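Hypothetical protein (Thermococcus kodakarensis, PDB 2PBZ) binds ATP and probably acts as a carbon-nitrogen ligase of purine biosynthesis on the way to IMP. Local coordinates at residues 93-98 with 102-107; 109-114 with 250-255; 168-173 with 261-266. One frame throughout, in Å; residues are numbered along the deposited sequence.

In the fold
Contacts 2 and 3 are fully buried and both reach the same antiparallel sheet, in which strand 249-255 lies between strands 170-178 and 261-266; their centres are about 6 Å apart. Contact 1 is only partly buried, with K104 on its exposed side, and joins the loop before helix 99-109 to that helix. The chemistry follows the place. Contact 1 mixes an indole packed on aliphatic groups with hydrogen bonds to backbone carbonyls, contact 2 is purely apolar across its segments, and contact 3 brings two tyrosines and an isoleucine to ATP. Contact 2 starts where the helix of contact 1 ends, and the backbone of V114 is hydrogen-bonded to A262 of contact 3.

Contact 1 of 3, residues 93-98 with 102-107; sequences LKWETT and QDKALE
The six-membered part of the W95 indole is what reaches helix 99-109. Its CE3 stands 4.0 Å from A105 CB, and two atoms further round the six-membered ring W95 CH2 is 4.0 Å from K104 CD. Both aliphatic groups meet the indole obliquely. With CG of W95 opposite the carbonyl carbon (chi1 -76°) and the ring turned by chi2 (77°), the benzo part faces the helix while NE1 is directed elsewhere, to a hydrogen bond with E242 OE1. K104 reaches the ring along an extended chain that bends only at chi3, beyond the CD that makes the touch.

Q102 supplies the polar half. Its backbone N donates to T98 O at 2.9 Å with an N-H...O angle of 160°, the first helical bond after T98, whose OG1 caps the N of L101. The Q102 side chain runs back over the loop: CG is 3.9 Å from W95 O, and NE2 gives E96 O a weak bond of 3.3 Å, bent to 132°. The E96 carboxylate has its main partner elsewhere, OE2 forming a salt bridge with R268 NE.

With W95 cut back to an alanine, a gap would probably open beside A105 and K104, and E242 OE1 would lose the indole N-H.

Further out, M238 and L241 of helix 224-241 pack on W95, while F234 and M238 touch A105. I265 meets both E96 and Q102, so helix 99-109 and its preceding loop pack against helix 224-241 on one flank and against strand 261-266 of the sheet on another.

Contact 2 of 3, residues 109-114 with 250-255; sequences AGIPRV and FALHFA
I111 meets strand 249-255 with both of its branches. CG2 sits 3.9 Å from F254 CE2, and F254 CZ is almost as near, so the methyl lies by the CE2-CZ bond and meets the ring obliquely; the two side chains cross at about a right angle. The other branch ends at CD1, which lies 4.3 Å from L252 CD1. This division follows from chi1 of -56°, which sets CG2 opposite the backbone N and CG1 beside it. No hydrogen bond joins the segments, so the contact is apolar packing alone.

G110, with a phi of 78°, ends helix 99-109 in a Schellman motif, and I111 N is probably hydrogen-bonded to L106 O. The chain thereby turns to run beside the antiparallel sheet of the ATP-grasp-like region, where the backbone of V114 is hydrogen-bonded to A262 of strand 261-266. R113 folds back and its NH1 grips I111 O at 2.8 Å, in the guanidinium plane.

On the strand side, backbone bonding to V173 holds L252 in place. The F254 ring meets that of F260 and also touches L227 of helix 224-241.

Contact 3 of 3, residues 168-173 with 261-266; sequences GVYLYV and KAIGIA. With ATP (adenosine-5'-triphosphate), chain D.
I263 CD1 touches the edge of the Y170 ring, in its plane, at 3.8 Å from Y170 CD2. The same I263 CD1 lies 3.5 Å from ATP O2A, so it fills the corner between tyrosine and alpha-phosphate. A chi1 of 57° puts CG1 between the backbone N and carbonyl carbon, a crowded placement that sends CD1 into this corner. One face of Y170 is laid on the ribose: ATP C2' stands 3.5 Å above the plane, over the ring centre. Y170 OH is hydrogen-bonded to I166 O, which holds the far end of the ring in place.

Y172 is held more loosely, its OH being 4.3 Å from I263 CD1. That hydroxyl of Y172, OH, instead donates to ATP O1A over 3.3 Å, and O1A lies near the ring plane at its edge. The ring also meets that of H253 and makes a cation-pi contact with R192, which probably help to place it.

Strand 249-255 separates the two strands, and only I263, Y170 and Y172 reach past it. I265 and A266 make no contact with 168-173. L171 and V169 instead pack on V212 and V193 of the second subunit. At the centre of the contact, I263 and G264 both face H253, a classic beta bulge. The whole forms one wall of an ATP pocket, consistent with the ATP-grasp fold, in which nucleotide lies between two antiparallel sheets.

Contact 1 of 3, residues 93-98 with 102-107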
loop_
_atom_site.group_PDB
_atom_site.type_symbol
_atom_site.label_atom_id
_atom_site.label_comp_id
_atom_site.label_asym_id
_atom_site.label_seq_id
_atom_site.Cartn_x
_atom_site.Cartn_y
_atom_site.Cartn_z
ATOM N N LEU A 93 -13.085 25.270 7.366
ATOM C CA LEU A 93 -11.653 25.195 7.154
ATOM C C LEU A 93 -10.778 25.668 8.315
ATOM O O LEU A 93 -9.660 25.182 8.479
ATOM C CB LEU A 93 -11.281 25.983 5.899
ATOM C CG LEU A 93 -11.988 25.554 4.611
ATOM C CD1 LEU A 93 -11.855 26.649 3.570
ATOM C CD2 LEU A 93 -11.410 24.234 4.121
ATOM N N LYS A 94 -11.272 26.597 9.130
ATOM C CA LYS A 94 -10.466 27.122 10.237
ATOM C C LYS A 94 -10.465 26.245 11.487
ATOM O O LYS A 94 -9.618 26.398 12.362
ATOM C CB LYS A 94 -10.937 28.532 10.606
ATOM C CG LYS A 94 -12.396 28.598 11.039
ATOM C CD LYS A 94 -12.752 29.944 11.664
ATOM C CE LYS A 94 -14.209 29.983 12.085
ATOM N NZ LYS A 94 -15.141 29.868 10.933
ATOM N N TRP A 95 -11.413 25.323 11.555
ATOM C CA TRP A 95 -11.549 24.450 12.710
ATOM C C TRP A 95 -10.430 23.464 12.979
ATOM O O TRP A 95 -10.400 22.848 14.044
ATOM C CB TRP A 95 -12.876 23.711 12.633
ATOM C CG TRP A 95 -14.022 24.597 13.005
ATOM C CD1 TRP A 95 -14.603 25.564 12.241
ATOM C CD2 TRP A 95 -14.702 24.617 14.271
ATOM N NE1 TRP A 95 -15.607 26.184 12.949
ATOM C CE2 TRP A 95 -15.689 25.628 14.199
ATOM C CE3 TRP A 95 -14.571 23.879 15.462
ATOM C CZ2 TRP A 95 -16.544 25.923 15.274
ATOM C CZ3 TRP A 95 -15.425 24.171 16.539
ATOM C CH2 TRP A 95 -16.400 25.189 16.432
ATOM N N GLU A 96 -9.508 23.311 12.029
ATOM C CA GLU A 96 -8.397 22.396 12.219
ATOM C C GLU A 96 -7.150 23.223 12.505
ATOM O O GLU A 96 -6.076 22.683 12.789
ATOM C CB GLU A 96 -8.182 21.551 10.962
ATOM C CG GLU A 96 -7.348 22.242 9.902
ATOM C CD GLU A 96 -7.168 21.414 8.642
ATOM O OE1 GLU A 96 -6.921 20.186 8.742
ATOM O OE2 GLU A 96 -7.253 21.997 7.541
ATOM N N THR A 97 -7.311 24.541 12.463
ATOM C CA THR A 97 -6.194 25.458 12.657
ATOM C C THR A 97 -5.683 25.718 14.074
ATOM O O THR A 97 -4.513 26.052 14.250
ATOM C CB THR A 97 -6.510 26.808 12.002
ATOM O OG1 THR A 97 -6.944 26.589 10.651
ATOM C CG2 THR A 97 -5.264 27.684 11.976
ATOM N N THR A 98 -6.543 25.577 15.078
ATOM C CA THR A 98 -6.132 25.803 16.466
ATOM C C THR A 98 -6.603 24.707 17.415
ATOM O O THR A 98 -7.572 23.977 17.135
ATOM C CB THR A 98 -6.697 27.116 17.036
ATOM O OG1 THR A 98 -8.116 26.987 17.183
ATOM C CG2 THR A 98 -6.383 28.286 16.117
ATOM N N GLN A 102 -10.164 22.727 17.615
ATOM C CA GLN A 102 -10.020 21.288 17.499
ATOM C C GLN A 102 -10.624 20.594 18.709
ATOM O O GLN A 102 -11.397 19.652 18.566
ATOM C CB GLN A 102 -8.540 20.920 17.351
ATOM C CG GLN A 102 -8.222 20.233 16.039
ATOM C CD GLN A 102 -6.775 19.784 15.942
ATOM O OE1 GLN A 102 -6.225 19.183 16.881
ATOM N NE2 GLN A 102 -6.156 20.048 14.802
ATOM N N ASP A 103 -10.283 21.074 19.899
ATOM C CA ASP A 103 -10.796 20.502 21.144
ATOM C C ASP A 103 -12.301 20.667 21.241
ATOM O O ASP A 103 -13.020 19.694 21.463
ATOM C CB ASP A 103 -10.159 21.190 22.348
ATOM C CG ASP A 103 -8.681 20.947 22.431
ATOM O OD1 ASP A 103 -7.953 21.911 22.750
ATOM O OD2 ASP A 103 -8.247 19.802 22.186
ATOM N N LYS A 104 -12.764 21.903 21.078
ATOM C CA LYS A 104 -14.176 22.223 21.163
ATOM C C LYS A 104 -14.999 21.216 20.383
ATOM O O LYS A 104 -15.919 20.604 20.916
ATOM C CB LYS A 104 -14.410 23.631 20.636
ATOM C CG LYS A 104 -15.834 24.136 20.775
ATOM C CD LYS A 104 -15.954 25.608 20.342
ATOM C CE LYS A 104 -15.096 26.537 21.222
ATOM N NZ LYS A 104 -15.262 28.001 20.919
ATOM N N ALA A 105 -14.641 21.011 19.124
ATOM C CA ALA A 105 -15.364 20.068 18.271
ATOM C C ALA A 105 -15.249 18.620 18.748
ATOM O O ALA A 105 -16.255 17.921 18.866
ATOM C CB ALA A 105 -14.858 20.177 16.829
ATOM N N LEU A 106 -14.022 18.167 19.002
ATOM C CA LEU A 106 -13.797 16.801 19.456
ATOM C C LEU A 106 -14.521 16.530 20.784
ATOM O O LEU A 106 -15.101 15.455 20.981
ATOM C CB LEU A 106 -12.288 16.532 19.573
ATOM C CG LEU A 106 -11.527 16.344 18.246
ATOM C CD1 LEU A 106 -10.045 16.364 18.501
ATOM C CD2 LEU A 106 -11.929 15.028 17.580
ATOM N N GLU A 107 -14.502 17.507 21.686
ATOM C CA GLU A 107 -15.187 17.345 22.961
ATOM C C GLU A 107 -16.685 17.305 22.669
ATOM O O GLU A 107 -17.398 16.430 23.153
ATOM C CB GLU A 107 -14.853 18.506 23.900
ATOM C CG GLU A 107 -13.356 18.747 24.031
ATOM C CD GLU A 107 -13.006 19.724 25.143
ATOM O OE1 GLU A 107 -13.523 20.871 25.118
ATOM O OE2 GLU A 107 -12.216 19.345 26.039
#

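Contact 2 of 3, residues 109-114 with 250-255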
loop_
_atom_site.group_PDB
_atom_site.type_symbol
_atom_site.label_atom_id
_atom_site.label_comp_id
_atom_site.label_asym_id
_atom_site.label_seq_id
_atom_site.Cartn_x
_atom_site.Cartn_y
_atom_site.Cartn_z
ATOM N N ALA A 109 -18.199 16.284 20.207
ATOM C CA ALA A 109 -18.633 15.048 19.551
ATOM C C ALA A 109 -18.466 13.837 20.462
ATOM O O ALA A 109 -18.886 12.733 20.113
ATOM C CB ALA A 109 -17.861 14.830 18.248
ATOM N N GLY A 110 -17.852 14.051 21.626
ATOM C CA GLY A 110 -17.649 12.962 22.567
ATOM C C GLY A 110 -16.503 12.044 22.187
ATOM O O GLY A 110 -16.370 10.953 22.731
ATOM N N ILE A 111 -15.665 12.493 21.262
ATOM C CA ILE A 111 -14.532 11.698 20.807
ATOM C C ILE A 111 -13.369 11.775 21.797
ATOM O O ILE A 111 -12.976 12.858 22.233
ATOM C CB ILE A 111 -14.070 12.175 19.410
ATOM C CG1 ILE A 111 -15.255 12.106 18.443
ATOM C CG2 ILE A 111 -12.923 11.299 18.892
ATOM C CD1 ILE A 111 -14.999 12.750 17.107
ATOM N N PRO A 112 -12.814 10.613 22.171
ATOM C CA PRO A 112 -11.694 10.569 23.114
ATOM C C PRO A 112 -10.479 11.245 22.510
ATOM O O PRO A 112 -10.132 10.972 21.370
ATOM C CB PRO A 112 -11.459 9.070 23.314
ATOM C CG PRO A 112 -12.826 8.458 23.025
ATOM C CD PRO A 112 -13.253 9.252 21.808
ATOM N N ARG A 113 -9.828 12.132 23.257
ATOM C CA ARG A 113 -8.646 12.779 22.720
ATOM C C ARG A 113 -7.415 12.486 23.578
ATOM O O ARG A 113 -7.532 12.067 24.727
ATOM C CB ARG A 113 -8.890 14.288 22.587
ATOM C CG ARG A 113 -8.698 15.112 23.846
ATOM C CD ARG A 113 -9.290 16.529 23.663
ATOM N NE ARG A 113 -10.521 16.709 24.438
ATOM C CZ ARG A 113 -11.603 15.937 24.320
ATOM N NH1 ARG A 113 -11.611 14.928 23.447
ATOM N NH2 ARG A 113 -12.673 16.152 25.089
ATOM N N VAL A 114 -6.229 12.656 23.011
ATOM C CA VAL A 114 -5.024 12.426 23.792
ATOM C C VAL A 114 -5.044 13.474 24.885
ATOM O O VAL A 114 -5.408 14.624 24.637
ATOM C CB VAL A 114 -3.753 12.614 22.968
ATOM C CG1 VAL A 114 -3.677 11.532 21.921
ATOM C CG2 VAL A 114 -3.750 13.989 22.317
ATOM N N PHE A 250 -13.410 15.357 5.226
ATOM C CA PHE A 250 -12.856 15.753 6.508
ATOM C C PHE A 250 -12.188 14.504 7.038
ATOM O O PHE A 250 -12.457 13.405 6.558
ATOM C CB PHE A 250 -13.942 16.315 7.468
ATOM C CG PHE A 250 -14.925 15.290 7.985
ATOM C CD1 PHE A 250 -14.800 14.778 9.267
ATOM C CD2 PHE A 250 -15.990 14.862 7.201
ATOM C CE1 PHE A 250 -15.723 13.851 9.766
ATOM C CE2 PHE A 250 -16.915 13.942 7.683
ATOM C CZ PHE A 250 -16.782 13.435 8.970
ATOM N N ALA A 251 -11.291 14.666 7.998
ATOM C CA ALA A 251 -10.605 13.513 8.548
ATOM C C ALA A 251 -10.358 13.624 10.035
ATOM O O ALA A 251 -10.114 14.709 10.567
ATOM C CB ALA A 251 -9.286 13.300 7.821
ATOM N N LEU A 252 -10.436 12.484 10.701
ATOM C CA LEU A 252 -10.176 12.421 12.123
ATOM C C LEU A 252 -8.827 11.718 12.249
ATOM O O LEU A 252 -8.570 10.724 11.576
ATOM C CB LEU A 252 -11.278 11.625 12.819
ATOM C CG LEU A 252 -12.684 12.191 12.606
ATOM C CD1 LEU A 252 -13.719 11.292 13.238
ATOM C CD2 LEU A 252 -12.748 13.585 13.199
ATOM N N HIS A 253 -7.948 12.260 13.075
ATOM C CA HIS A 253 -6.631 11.672 13.260
ATOM C C HIS A 253 -6.560 10.941 14.603
ATOM O O HIS A 253 -6.939 11.479 15.638
ATOM C CB HIS A 253 -5.561 12.771 13.155
ATOM C CG HIS A 253 -5.587 13.509 11.849
ATOM N ND1 HIS A 253 -4.801 14.613 11.593
ATOM C CD2 HIS A 253 -6.306 13.291 10.721
ATOM C CE1 HIS A 253 -5.035 15.043 10.365
ATOM N NE2 HIS A 253 -5.945 14.258 9.816
ATOM N N PHE A 254 -6.075 9.707 14.583
ATOM C CA PHE A 254 -6.011 8.926 15.809
ATOM C C PHE A 254 -4.702 8.254 16.101
ATOM O O PHE A 254 -3.880 8.032 15.224
ATOM C CB PHE A 254 -7.056 7.806 15.811
ATOM C CG PHE A 254 -8.465 8.278 15.887
ATOM C CD1 PHE A 254 -9.235 8.415 14.728
ATOM C CD2 PHE A 254 -9.049 8.538 17.124
ATOM C CE1 PHE A 254 -10.579 8.799 14.814
ATOM C CE2 PHE A 254 -10.388 8.919 17.220
ATOM C CZ PHE A 254 -11.153 9.047 16.069
ATOM N N ALA A 255 -4.559 7.883 17.360
ATOM C CA ALA A 255 -3.399 7.170 17.848
ATOM C C ALA A 255 -4.034 5.887 18.361
ATOM O O ALA A 255 -4.874 5.935 19.263
ATOM C CB ALA A 255 -2.753 7.929 18.989
#

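Contact 3 of 3, residues 168-173 with 261-266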
loop_
_atom_site.group_PDB
_atom_site.type_symbol
_atom_site.label_atom_id
_atom_site.label_comp_id
_atom_site.label_asym_id
_atom_site.label_seq_id
_atom_site.Cartn_x
_atom_site.Cartn_y
_atom_site.Cartn_z
ATOM N N GLY A 168 2.257 3.439 18.736
ATOM C CA GLY A 168 1.257 2.515 18.235
ATOM C C GLY A 168 0.391 2.958 17.086
ATOM O O GLY A 168 -0.710 3.451 17.285
ATOM N N VAL A 169 0.891 2.747 15.878
ATOM C CA VAL A 169 0.193 3.092 14.658
ATOM C C VAL A 169 -0.756 4.288 14.706
ATOM O O VAL A 169 -1.715 4.358 15.500
ATOM C CB VAL A 169 -0.579 1.876 14.088
ATOM C CG1 VAL A 169 -1.694 1.472 15.009
ATOM C CG2 VAL A 169 -1.116 2.222 12.708
ATOM N N TYR A 170 -0.469 5.234 13.822
ATOM C CA TYR A 170 -1.261 6.436 13.688
ATOM C C TYR A 170 -2.092 6.309 12.428
ATOM O O TYR A 170 -1.574 6.152 11.322
ATOM C CB TYR A 170 -0.350 7.663 13.672
ATOM C CG TYR A 170 0.055 8.015 15.079
ATOM C CD1 TYR A 170 0.910 7.183 15.803
ATOM C CD2 TYR A 170 -0.531 9.095 15.743
ATOM C CE1 TYR A 170 1.162 7.408 17.155
ATOM C CE2 TYR A 170 -0.286 9.325 17.096
ATOM C CZ TYR A 170 0.555 8.478 17.798
ATOM O OH TYR A 170 0.756 8.677 19.143
ATOM N N LEU A 171 -3.402 6.359 12.636
ATOM C CA LEU A 171 -4.371 6.200 11.573
ATOM C C LEU A 171 -5.112 7.471 11.232
ATOM O O LEU A 171 -5.557 8.208 12.103
ATOM C CB LEU A 171 -5.357 5.115 11.987
ATOM C CG LEU A 171 -4.651 3.803 12.346
ATOM C CD1 LEU A 171 -5.617 2.906 13.119
ATOM C CD2 LEU A 171 -4.141 3.118 11.076
ATOM N N TYR A 172 -5.252 7.706 9.941
ATOM C CA TYR A 172 -5.925 8.891 9.461
ATOM C C TYR A 172 -7.165 8.464 8.684
ATOM O O TYR A 172 -7.083 8.006 7.548
ATOM C CB TYR A 172 -4.945 9.713 8.612
ATOM C CG TYR A 172 -3.704 10.074 9.390
ATOM C CD1 TYR A 172 -2.754 9.102 9.704
ATOM C CD2 TYR A 172 -3.531 11.352 9.917
ATOM C CE1 TYR A 172 -1.669 9.389 10.542
ATOM C CE2 TYR A 172 -2.441 11.653 10.754
ATOM C CZ TYR A 172 -1.517 10.665 11.068
ATOM O OH TYR A 172 -0.472 10.939 11.928
ATOM N N VAL A 173 -8.319 8.608 9.325
ATOM C CA VAL A 173 -9.577 8.205 8.727
ATOM C C VAL A 173 -10.189 9.296 7.879
ATOM O O VAL A 173 -10.378 10.415 8.325
ATOM C CB VAL A 173 -10.582 7.784 9.811
ATOM C CG1 VAL A 173 -11.755 7.027 9.173
ATOM C CG2 VAL A 173 -9.875 6.922 10.849
ATOM N N LYS A 261 -7.511 7.394 20.560
ATOM C CA LYS A 261 -7.408 8.700 21.199
ATOM C C LYS A 261 -7.258 9.648 20.009
ATOM O O LYS A 261 -6.386 9.441 19.162
ATOM C CB LYS A 261 -6.145 8.801 22.055
ATOM C CG LYS A 261 -5.871 7.618 22.979
ATOM C CD LYS A 261 -6.666 7.696 24.267
ATOM C CE LYS A 261 -6.239 6.597 25.216
ATOM N NZ LYS A 261 -7.015 6.653 26.487
ATOM N N ALA A 262 -8.098 10.672 19.923
ATOM C CA ALA A 262 -8.001 11.625 18.820
ATOM C C ALA A 262 -6.840 12.594 19.057
ATOM O O ALA A 262 -6.617 13.056 20.182
ATOM C CB ALA A 262 -9.309 12.389 18.666
ATOM N N ILE A 263 -6.091 12.881 17.999
ATOM C CA ILE A 263 -4.962 13.790 18.101
ATOM C C ILE A 263 -5.211 15.014 17.235
ATOM O O ILE A 263 -4.543 16.030 17.388
ATOM C CB ILE A 263 -3.638 13.129 17.640
ATOM C CG1 ILE A 263 -3.773 12.625 16.202
ATOM C CG2 ILE A 263 -3.264 12.005 18.580
ATOM C CD1 ILE A 263 -2.437 12.348 15.522
ATOM N N GLY A 264 -6.171 14.907 16.322
ATOM C CA GLY A 264 -6.488 16.024 15.456
ATOM C C GLY A 264 -7.552 15.758 14.410
ATOM O O GLY A 264 -8.211 14.724 14.424
ATOM N N ILE A 265 -7.722 16.710 13.498
ATOM C CA ILE A 265 -8.716 16.591 12.437
ATOM C C ILE A 265 -8.264 17.300 11.171
ATOM O O ILE A 265 -7.280 18.031 11.163
ATOM C CB ILE A 265 -10.074 17.225 12.841
ATOM C CG1 ILE A 265 -9.889 18.732 13.089
ATOM C CG2 ILE A 265 -10.633 16.532 14.068
ATOM C CD1 ILE A 265 -11.192 19.507 13.180
ATOM N N ALA A 266 -8.997 17.063 10.096
ATOM C CA ALA A 266 -8.718 17.702 8.822
ATOM C C ALA A 266 -10.045 18.330 8.460
ATOM O O ALA A 266 -11.043 17.631 8.315
ATOM C CB ALA A 266 -8.311 16.673 7.773
HETATM P PG ATP D . 0.539 19.996 11.327
HETATM O O1G ATP D . -0.427 20.479 12.402
HETATM O O2G ATP D . 1.628 21.206 11.019
HETATM O O3G ATP D . -0.277 19.629 9.952
HETATM P PB ATP D . 0.276 17.439 12.174
HETATM O O1B ATP D . -0.670 17.855 13.237
HETATM O O2B ATP D . -0.535 17.036 10.825
HETATM O O3B ATP D . 1.324 18.658 11.857
HETATM P PA ATP D . 0.469 14.786 13.078
HETATM O O1A ATP D . -0.332 14.209 11.974
HETATM O O2A ATP D . -0.448 15.002 14.379
HETATM O O3A ATP D . 1.208 16.210 12.661
HETATM O "O5'" ATP D . 1.746 13.863 13.414
HETATM C "C5'" ATP D . 1.381 12.550 13.710
HETATM C "C4'" ATP D . 2.710 11.844 13.944
HETATM O "O4'" ATP D . 3.454 12.430 15.064
HETATM C "C3'" ATP D . 2.535 10.350 14.213
HETATM O "O3'" ATP D . 3.190 9.621 13.207
HETATM C "C2'" ATP D . 3.132 10.085 15.577
HETATM O "O2'" ATP D . 4.236 9.167 15.464
HETATM C "C1'" ATP D . 3.569 11.455 16.129
HETATM N N9 ATP D . 2.679 11.776 17.268
HETATM C C8 ATP D . 1.595 12.631 17.276
HETATM N N7 ATP D . 1.052 12.668 18.447
HETATM C C5 ATP D . 1.735 11.835 19.277
HETATM C C6 ATP D . 1.628 11.465 20.654
HETATM N N6 ATP D . 0.608 12.011 21.441
HETATM N N1 ATP D . 2.533 10.562 21.170
HETATM C C2 ATP D . 3.519 10.030 20.421
HETATM N N3 ATP D . 3.650 10.365 19.127
HETATM C C4 ATP D . 2.799 11.255 18.534
#